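Local coordinates for protein (7,8-dihydro-6-hydroxymethylpterin-pyrophosphokinase) (Haemophilus influenzae, PDB 1CBK), which probably catalyses the transfer of pyrophosphate from ATP to 6-hydroxymethyl-7,8-dihydropterin, a step in folate biosynthesis, at residues 35-47 and 149-160. Sequence-based numbering, arbitrary orientation.
Sequences VTTSSFYKSKPLG and QFADHKMIKLNP. With ROI (7,8-dihydro-7,7-dimethyl-6-hydroxypterin), chain D.
Met155 CE and Lys157 CD approach the Tyr41 ring obliquely from opposite sides of its plane: CE lies 4.0 Å from Tyr41 CD2, and Lys157 runs alongside, its CD 3.8 Å from Tyr41 OH. That hydroxyl also makes a weak hydrogen bond to Glu130, so a polar end fits here. The same CE covers one face of the His153 imidazole, 3.7 Å above its plane and toward the rim; Phe150 O and Met155 N, which donates to ND1, lie at that ring's edge. A flexible thioether suits this place: bent at its last torsion (chi3 -65°), it reaches both rings with CE and rests SD 3.7 Å from Ser43 CB. The Phe40 ring, its CD2 meeting Pro160 O obliquely, is buried against Val16, Leu19 and Leu23 of helix 15-27, an apolar setting suited to phenylalanine.

Strand 156-157 pairs antiparallel with the end of strand 32-43, adding an outer strand to the central sheet of the HPPK fold. Lys42 and Ile156 exchange two nearly straight backbone bonds, and Leu158 N continues the ladder to Phe40 O (2.9 Å); a water bridges Phe40 N and Leu158 O. On one face sit Tyr41 and Lys157, whose aliphatic part passes alongside Ser39; Ser39 OG bonds Glu130. On the other, Lys42 and Ile156 meet through their CB atoms, and the lysine's long chain carries NZ away to a salt bridge with Asp53.

Ser43 carries the contact into the pterin pocket. With chi1 at 59°, its OG, hydrogen-bonded to Asn56 OD1, accepts from N2 of the bound pterin analogue (2.9 Å). Lys44 O is that amino group's second acceptor, while Leu46 N and O bind N1 and N8.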
ATOM      1  N   VAL A  35      21.146 -10.497  12.251  1.00 10.72           N
ATOM      2  CA  VAL A  35      21.292  -9.963  13.602  1.00  9.45           C
ATOM      3  C   VAL A  35      20.203 -10.377  14.575  1.00  9.82           C
ATOM      4  O   VAL A  35      20.489 -10.800  15.690  1.00  9.81           O
ATOM      5  CB  VAL A  35      21.415  -8.426  13.592  1.00  8.14           C
ATOM      6  CG1 VAL A  35      21.605  -7.909  15.007  1.00  9.81           C
ATOM      7  CG2 VAL A  35      22.563  -8.012  12.722  1.00  7.93           C
ATOM      8  N   THR A  36      18.951 -10.195  14.182  1.00 11.66           N
ATOM      9  CA  THR A  36      17.843 -10.543  15.053  1.00  9.89           C
ATOM     10  C   THR A  36      16.607 -10.651  14.166  1.00  8.77           C
ATOM     11  O   THR A  36      16.617 -10.177  13.030  1.00  8.68           O
ATOM     12  CB  THR A  36      17.657  -9.454  16.175  1.00 12.28           C
ATOM     13  OG1 THR A  36      16.707  -9.905  17.150  1.00 16.75           O
ATOM     14  CG2 THR A  36      17.187  -8.138  15.590  1.00  7.53           C
ATOM     15  N   THR A  37      15.575 -11.306  14.691  1.00  9.30           N
ATOM     16  CA  THR A  37      14.309 -11.514  14.011  1.00  9.65           C
ATOM     17  C   THR A  37      13.219 -11.224  15.044  1.00  8.56           C
ATOM     18  O   THR A  37      13.353 -11.585  16.217  1.00  7.93           O
ATOM     19  CB  THR A  37      14.157 -12.990  13.532  1.00 13.18           C
ATOM     20  OG1 THR A  37      15.290 -13.351  12.731  1.00 13.74           O
ATOM     21  CG2 THR A  37      12.866 -13.166  12.708  1.00 10.68           C
ATOM     22  N   SER A  38      12.167 -10.547  14.612  1.00  6.77           N
ATOM     23  CA  SER A  38      11.054 -10.234  15.479  1.00  8.05           C
ATOM     24  C   SER A  38      10.309 -11.544  15.789  1.00  8.51           C
ATOM     25  O   SER A  38      10.681 -12.608  15.282  1.00  8.24           O
ATOM     26  CB  SER A  38      10.085  -9.335  14.714  1.00  9.89           C
ATOM     27  OG  SER A  38       9.518 -10.059  13.619  1.00  8.71           O
ATOM     28  N   SER A  39       9.278 -11.439  16.630  1.00  6.30           N
ATOM     29  CA  SER A  39       8.396 -12.566  16.947  1.00  8.80           C
ATOM     30  C   SER A  39       7.610 -12.841  15.653  1.00  8.11           C
ATOM     31  O   SER A  39       7.628 -12.018  14.723  1.00  6.45           O
ATOM     32  CB  SER A  39       7.395 -12.150  18.027  1.00  6.86           C
ATOM     33  OG  SER A  39       8.033 -11.841  19.255  1.00  8.24           O
ATOM     34  N   PHE A  40       6.944 -13.995  15.581  1.00 10.01           N
ATOM     35  CA  PHE A  40       6.133 -14.364  14.422  1.00  7.24           C
ATOM     36  C   PHE A  40       4.705 -13.934  14.798  1.00  8.74           C
ATOM     37  O   PHE A  40       4.228 -14.233  15.909  1.00  8.55           O
ATOM     38  CB  PHE A  40       6.180 -15.876  14.183  1.00  8.10           C
ATOM     39  CG  PHE A  40       7.442 -16.374  13.511  1.00  6.38           C
ATOM     40  CD1 PHE A  40       8.592 -15.588  13.441  1.00  6.51           C
ATOM     41  CD2 PHE A  40       7.483 -17.660  12.962  1.00  9.58           C
ATOM     42  CE1 PHE A  40       9.769 -16.076  12.842  1.00  7.27           C
ATOM     43  CE2 PHE A  40       8.654 -18.166  12.363  1.00  8.60           C
ATOM     44  CZ  PHE A  40       9.796 -17.372  12.304  1.00 10.69           C
ATOM     45  N   TYR A  41       4.023 -13.247  13.881  1.00  7.60           N
ATOM     46  CA  TYR A  41       2.679 -12.737  14.147  1.00  7.38           C
ATOM     47  C   TYR A  41       1.709 -13.328  13.161  1.00  7.39           C
ATOM     48  O   TYR A  41       1.988 -13.267  11.972  1.00  7.17           O
ATOM     49  CB  TYR A  41       2.627 -11.206  13.967  1.00  5.05           C
ATOM     50  CG  TYR A  41       3.436 -10.428  14.979  1.00  8.56           C
ATOM     51  CD1 TYR A  41       4.818 -10.285  14.834  1.00  9.03           C
ATOM     52  CD2 TYR A  41       2.823  -9.893  16.108  1.00  7.39           C
ATOM     53  CE1 TYR A  41       5.580  -9.633  15.798  1.00  7.80           C
ATOM     54  CE2 TYR A  41       3.574  -9.236  17.083  1.00  9.91           C
ATOM     55  CZ  TYR A  41       4.942  -9.117  16.922  1.00 13.08           C
ATOM     56  OH  TYR A  41       5.694  -8.516  17.900  1.00 17.18           O
ATOM     57  N   LYS A  42       0.591 -13.870  13.665  1.00  6.65           N
ATOM     58  CA  LYS A  42      -0.471 -14.437  12.823  1.00  8.42           C
ATOM     59  C   LYS A  42      -1.416 -13.251  12.588  1.00  8.57           C
ATOM     60  O   LYS A  42      -1.979 -12.692  13.537  1.00 10.05           O
ATOM     61  CB  LYS A  42      -1.187 -15.581  13.544  1.00  8.75           C
ATOM     62  CG  LYS A  42      -2.255 -16.303  12.690  1.00 12.59           C
ATOM     63  CD  LYS A  42      -2.645 -17.617  13.358  1.00 22.60           C
ATOM     64  CE  LYS A  42      -3.556 -18.478  12.493  1.00 29.08           C
ATOM     65  NZ  LYS A  42      -5.008 -18.178  12.693  1.00 33.42           N
ATOM     66  N   SER A  43      -1.606 -12.885  11.329  1.00  9.27           N
ATOM     67  CA  SER A  43      -2.408 -11.727  11.005  1.00  9.70           C
ATOM     68  C   SER A  43      -3.501 -12.017   9.988  1.00 11.05           C
ATOM     69  O   SER A  43      -3.363 -12.905   9.151  1.00 12.39           O
ATOM     70  CB  SER A  43      -1.475 -10.643  10.448  1.00  6.05           C
ATOM     71  OG  SER A  43      -0.797 -11.119   9.287  1.00  7.04           O
ATOM     72  N   LYS A  44      -4.567 -11.222  10.043  1.00 11.27           N
ATOM     73  CA  LYS A  44      -5.698 -11.328   9.134  1.00  8.55           C
ATOM     74  C   LYS A  44      -5.187 -10.980   7.756  1.00  9.54           C
ATOM     75  O   LYS A  44      -4.376 -10.052   7.603  1.00 11.35           O
ATOM     76  CB  LYS A  44      -6.754 -10.315   9.570  1.00 13.01           C
ATOM     77  CG  LYS A  44      -8.014 -10.292   8.735  1.00 26.67           C
ATOM     78  CD  LYS A  44      -8.972  -9.193   9.194  1.00 34.61           C
ATOM     79  CE  LYS A  44     -10.404  -9.518   8.775  1.00 43.79           C
ATOM     80  NZ  LYS A  44     -11.361  -8.408   9.060  1.00 50.63           N
ATOM     81  N   PRO A  45      -5.628 -11.704   6.718  1.00  8.40           N
ATOM     82  CA  PRO A  45      -5.170 -11.407   5.359  1.00  8.66           C
ATOM     83  C   PRO A  45      -5.529 -10.002   4.863  1.00 10.02           C
ATOM     84  O   PRO A  45      -6.598  -9.482   5.179  1.00 11.32           O
ATOM     85  CB  PRO A  45      -5.920 -12.432   4.514  1.00  6.46           C
ATOM     86  CG  PRO A  45      -6.159 -13.537   5.436  1.00  6.62           C
ATOM     87  CD  PRO A  45      -6.534 -12.862   6.714  1.00 10.04           C
ATOM     88  N   LEU A  46      -4.594  -9.371   4.160  1.00  9.05           N
ATOM     89  CA  LEU A  46      -4.839  -8.092   3.516  1.00 10.28           C
ATOM     90  C   LEU A  46      -5.155  -8.568   2.083  1.00 11.27           C
ATOM     91  O   LEU A  46      -4.275  -9.066   1.376  1.00 11.41           O
ATOM     92  CB  LEU A  46      -3.578  -7.194   3.516  1.00  7.32           C
ATOM     93  CG  LEU A  46      -3.696  -5.941   2.623  1.00  7.96           C
ATOM     94  CD1 LEU A  46      -4.881  -5.040   3.107  1.00  5.66           C
ATOM     95  CD2 LEU A  46      -2.372  -5.177   2.624  1.00  7.12           C
ATOM     96  N   GLY A  47      -6.418  -8.471   1.678  1.00 11.69           N
ATOM     97  CA  GLY A  47      -6.808  -8.924   0.353  1.00 11.13           C
ATOM     98  C   GLY A  47      -8.065  -9.761   0.491  1.00 11.35           C
ATOM     99  O   GLY A  47      -8.842  -9.542   1.432  1.00  9.92           O
ATOM    100  N   GLN A 149      -0.825   3.975  14.853  1.00 15.18           N
ATOM    101  CA  GLN A 149      -1.968   3.514  14.079  1.00 16.68           C
ATOM    102  C   GLN A 149      -2.341   2.040  14.349  1.00 17.76           C
ATOM    103  O   GLN A 149      -3.495   1.636  14.154  1.00 15.89           O
ATOM    104  CB  GLN A 149      -1.615   3.681  12.603  1.00 17.16           C
ATOM    105  CG  GLN A 149      -2.737   3.527  11.616  1.00 28.74           C
ATOM    106  CD  GLN A 149      -2.232   3.567  10.178  1.00 36.24           C
ATOM    107  OE1 GLN A 149      -1.061   3.871   9.913  1.00 40.36           O
ATOM    108  NE2 GLN A 149      -3.109   3.245   9.243  1.00 44.27           N
ATOM    109  N   PHE A 150      -1.373   1.251  14.812  1.00 14.95           N
ATOM    110  CA  PHE A 150      -1.584  -0.169  15.047  1.00 16.23           C
ATOM    111  C   PHE A 150      -1.603  -0.569  16.513  1.00 18.04           C
ATOM    112  O   PHE A 150      -1.432  -1.747  16.845  1.00 17.10           O
ATOM    113  CB  PHE A 150      -0.492  -0.946  14.309  1.00 10.36           C
ATOM    114  CG  PHE A 150      -0.244  -0.454  12.911  1.00 12.42           C
ATOM    115  CD1 PHE A 150      -1.259  -0.477  11.963  1.00  7.75           C
ATOM    116  CD2 PHE A 150       1.014   0.044  12.545  1.00 10.42           C
ATOM    117  CE1 PHE A 150      -1.045  -0.022  10.669  1.00  5.56           C
ATOM    118  CE2 PHE A 150       1.249   0.514  11.237  1.00  8.05           C
ATOM    119  CZ  PHE A 150       0.207   0.476  10.299  1.00 10.14           C
ATOM    120  N   ALA A 151      -1.837   0.407  17.393  1.00 20.15           N
ATOM    121  CA  ALA A 151      -1.853   0.145  18.837  1.00 22.90           C
ATOM    122  C   ALA A 151      -2.936  -0.838  19.257  1.00 23.03           C
ATOM    123  O   ALA A 151      -2.775  -1.535  20.254  1.00 24.34           O
ATOM    124  CB  ALA A 151      -1.986   1.450  19.632  1.00 25.84           C
ATOM    125  N   ASP A 152      -4.025  -0.904  18.499  1.00 22.45           N
ATOM    126  CA  ASP A 152      -5.105  -1.820  18.831  1.00 24.99           C
ATOM    127  C   ASP A 152      -5.215  -3.007  17.875  1.00 22.91           C
ATOM    128  O   ASP A 152      -6.300  -3.581  17.711  1.00 23.57           O
ATOM    129  CB  ASP A 152      -6.426  -1.046  18.911  1.00 31.18           C
ATOM    130  CG  ASP A 152      -6.402   0.018  19.999  1.00 39.85           C
ATOM    131  OD1 ASP A 152      -5.984  -0.308  21.142  1.00 40.04           O
ATOM    132  OD2 ASP A 152      -6.769   1.179  19.697  1.00 44.69           O
ATOM    133  N   HIS A 153      -4.086  -3.393  17.277  1.00 19.84           N
ATOM    134  CA  HIS A 153      -4.047  -4.520  16.337  1.00 16.15           C
ATOM    135  C   HIS A 153      -4.471  -5.824  17.025  1.00 15.63           C
ATOM    136  O   HIS A 153      -4.270  -6.009  18.241  1.00 14.02           O
ATOM    137  CB  HIS A 153      -2.649  -4.674  15.712  1.00 11.60           C
ATOM    138  CG  HIS A 153      -1.629  -5.267  16.636  1.00 11.25           C
ATOM    139  ND1 HIS A 153      -1.496  -6.627  16.825  1.00 13.15           N
ATOM    140  CD2 HIS A 153      -0.700  -4.687  17.429  1.00 10.96           C
ATOM    141  CE1 HIS A 153      -0.531  -6.859  17.698  1.00 10.65           C
ATOM    142  NE2 HIS A 153      -0.029  -5.698  18.078  1.00  7.65           N
ATOM    143  N   LYS A 154      -5.077  -6.721  16.261  1.00 15.94           N
ATOM    144  CA  LYS A 154      -5.509  -7.980  16.830  1.00 16.68           C
ATOM    145  C   LYS A 154      -4.636  -9.185  16.406  1.00 17.01           C
ATOM    146  O   LYS A 154      -5.093 -10.331  16.451  1.00 14.95           O
ATOM    147  CB  LYS A 154      -6.985  -8.210  16.499  1.00 21.47           C
ATOM    148  CG  LYS A 154      -7.922  -7.194  17.159  1.00 31.23           C
ATOM    149  CD  LYS A 154      -9.360  -7.424  16.707  1.00 46.09           C
ATOM    150  CE  LYS A 154     -10.291  -6.242  17.024  1.00 50.94           C
ATOM    151  NZ  LYS A 154     -11.633  -6.408  16.364  1.00 53.95           N
ATOM    152  N   MET A 155      -3.392  -8.915  15.997  1.00 14.63           N
ATOM    153  CA  MET A 155      -2.492  -9.992  15.574  1.00 13.18           C
ATOM    154  C   MET A 155      -2.119 -10.852  16.767  1.00 13.97           C
ATOM    155  O   MET A 155      -2.088 -10.360  17.909  1.00 14.60           O
ATOM    156  CB  MET A 155      -1.239  -9.434  14.908  1.00 10.53           C
ATOM    157  CG  MET A 155      -1.522  -8.571  13.696  1.00 11.43           C
ATOM    158  SD  MET A 155      -0.020  -8.173  12.753  1.00 11.49           S
ATOM    159  CE  MET A 155       0.884  -7.158  13.951  1.00 11.64           C
ATOM    160  N   ILE A 156      -1.877 -12.137  16.516  1.00 12.35           N
ATOM    161  CA  ILE A 156      -1.505 -13.057  17.587  1.00 12.36           C
ATOM    162  C   ILE A 156      -0.001 -13.259  17.559  1.00 12.84           C
ATOM    163  O   ILE A 156       0.544 -13.643  16.527  1.00 14.04           O
ATOM    164  CB  ILE A 156      -2.163 -14.459  17.406  1.00 10.84           C
ATOM    165  CG1 ILE A 156      -3.692 -14.336  17.339  1.00 13.67           C
ATOM    166  CG2 ILE A 156      -1.728 -15.388  18.524  1.00  9.97           C
ATOM    167  CD1 ILE A 156      -4.307 -13.683  18.567  1.00 20.26           C
ATOM    168  N   LYS A 157       0.674 -12.979  18.667  1.00 12.60           N
ATOM    169  CA  LYS A 157       2.115 -13.197  18.730  1.00 15.25           C
ATOM    170  C   LYS A 157       2.331 -14.681  19.058  1.00 15.45           C
ATOM    171  O   LYS A 157       2.080 -15.120  20.179  1.00 16.01           O
ATOM    172  CB  LYS A 157       2.735 -12.316  19.800  1.00 14.77           C
ATOM    173  CG  LYS A 157       4.158 -12.674  20.101  1.00 24.77           C
ATOM    174  CD  LYS A 157       5.040 -11.459  20.249  1.00 29.78           C
ATOM    175  CE  LYS A 157       4.591 -10.525  21.315  1.00 28.78           C
ATOM    176  NZ  LYS A 157       5.770  -9.817  21.872  1.00 28.74           N
ATOM    177  N   LEU A 158       2.800 -15.443  18.074  1.00 16.35           N
ATOM    178  CA  LEU A 158       3.003 -16.884  18.227  1.00 18.08           C
ATOM    179  C   LEU A 158       4.173 -17.273  19.113  1.00 21.89           C
ATOM    180  O   LEU A 158       4.947 -16.425  19.560  1.00 21.19           O
ATOM    181  CB  LEU A 158       3.173 -17.522  16.850  1.00  9.79           C
ATOM    182  CG  LEU A 158       2.059 -17.233  15.844  1.00 11.14           C
ATOM    183  CD1 LEU A 158       2.423 -17.815  14.478  1.00  8.64           C
ATOM    184  CD2 LEU A 158       0.714 -17.776  16.371  1.00  7.36           C
ATOM    185  N   ASN A 159       4.325 -18.571  19.335  1.00 29.33           N
ATOM    186  CA  ASN A 159       5.440 -19.078  20.142  1.00 39.12           C
ATOM    187  C   ASN A 159       5.713 -20.574  19.952  1.00 43.42           C
ATOM    188  O   ASN A 159       5.022 -21.374  20.565  1.00 47.26           O
ATOM    189  CB  ASN A 159       5.163 -18.829  21.643  1.00 40.36           C
ATOM    190  CG  ASN A 159       6.132 -19.577  22.564  1.00 42.46           C
ATOM    191  OD1 ASN A 159       5.720 -20.165  23.564  1.00 46.76           O
ATOM    192  ND2 ASN A 159       7.423 -19.545  22.236  1.00 45.93           N
ATOM    193  N   PRO A 160       6.695 -20.977  19.112  1.00 47.32           N
ATOM    194  CA  PRO A 160       7.672 -20.261  18.282  1.00 49.66           C
ATOM    195  C   PRO A 160       7.269 -20.235  16.800  1.00 48.52           C
ATOM    196  O   PRO A 160       6.288 -19.547  16.481  1.00 47.65           O
ATOM    197  CB  PRO A 160       8.959 -21.077  18.494  1.00 51.50           C
ATOM    198  CG  PRO A 160       8.460 -22.469  18.539  1.00 46.97           C
ATOM    199  CD  PRO A 160       7.227 -22.330  19.428  1.00 52.98           C
ATOM    200  OXT PRO A 160       7.943 -20.904  15.975  1.00 50.55           O
TER
HETATM  201  N1  ROI D 601      -1.708 -10.272   4.315  1.00  4.07           N
HETATM  202  C2  ROI D 601      -1.025 -10.486   5.493  1.00  3.61           C
HETATM  203  N2  ROI D 601      -1.740 -10.456   6.650  1.00  3.50           N
HETATM  204  N3  ROI D 601       0.308 -10.723   5.542  1.00  5.78           N
HETATM  205  C4  ROI D 601       1.070 -10.749   4.426  1.00  2.56           C
HETATM  206  O4  ROI D 601       2.284 -11.006   4.455  1.00  9.20           O
HETATM  207  C4A ROI D 601       0.440 -10.484   3.166  1.00  3.34           C
HETATM  208  N5  ROI D 601       1.140 -10.478   2.070  1.00  6.10           N
HETATM  209  C6  ROI D 601       0.606 -10.237   0.821  1.00 10.62           C
HETATM  210  C7  ROI D 601      -0.873  -9.778   0.718  1.00 11.39           C
HETATM  211  C16 ROI D 601      -0.961  -8.211   0.554  1.00  7.11           C
HETATM  212  C15 ROI D 601      -1.599 -10.515  -0.415  1.00  9.55           C
HETATM  213  N8  ROI D 601      -1.640 -10.032   1.977  1.00  8.75           N
HETATM  214  C8A ROI D 601      -1.014 -10.255   3.190  1.00  6.18           C
HETATM  215  O9  ROI D 601       1.403 -10.403  -0.158  1.00 13.26           O
HETATM  216  O   HOH W   1       7.253 -15.618  17.831  1.00 10.58           O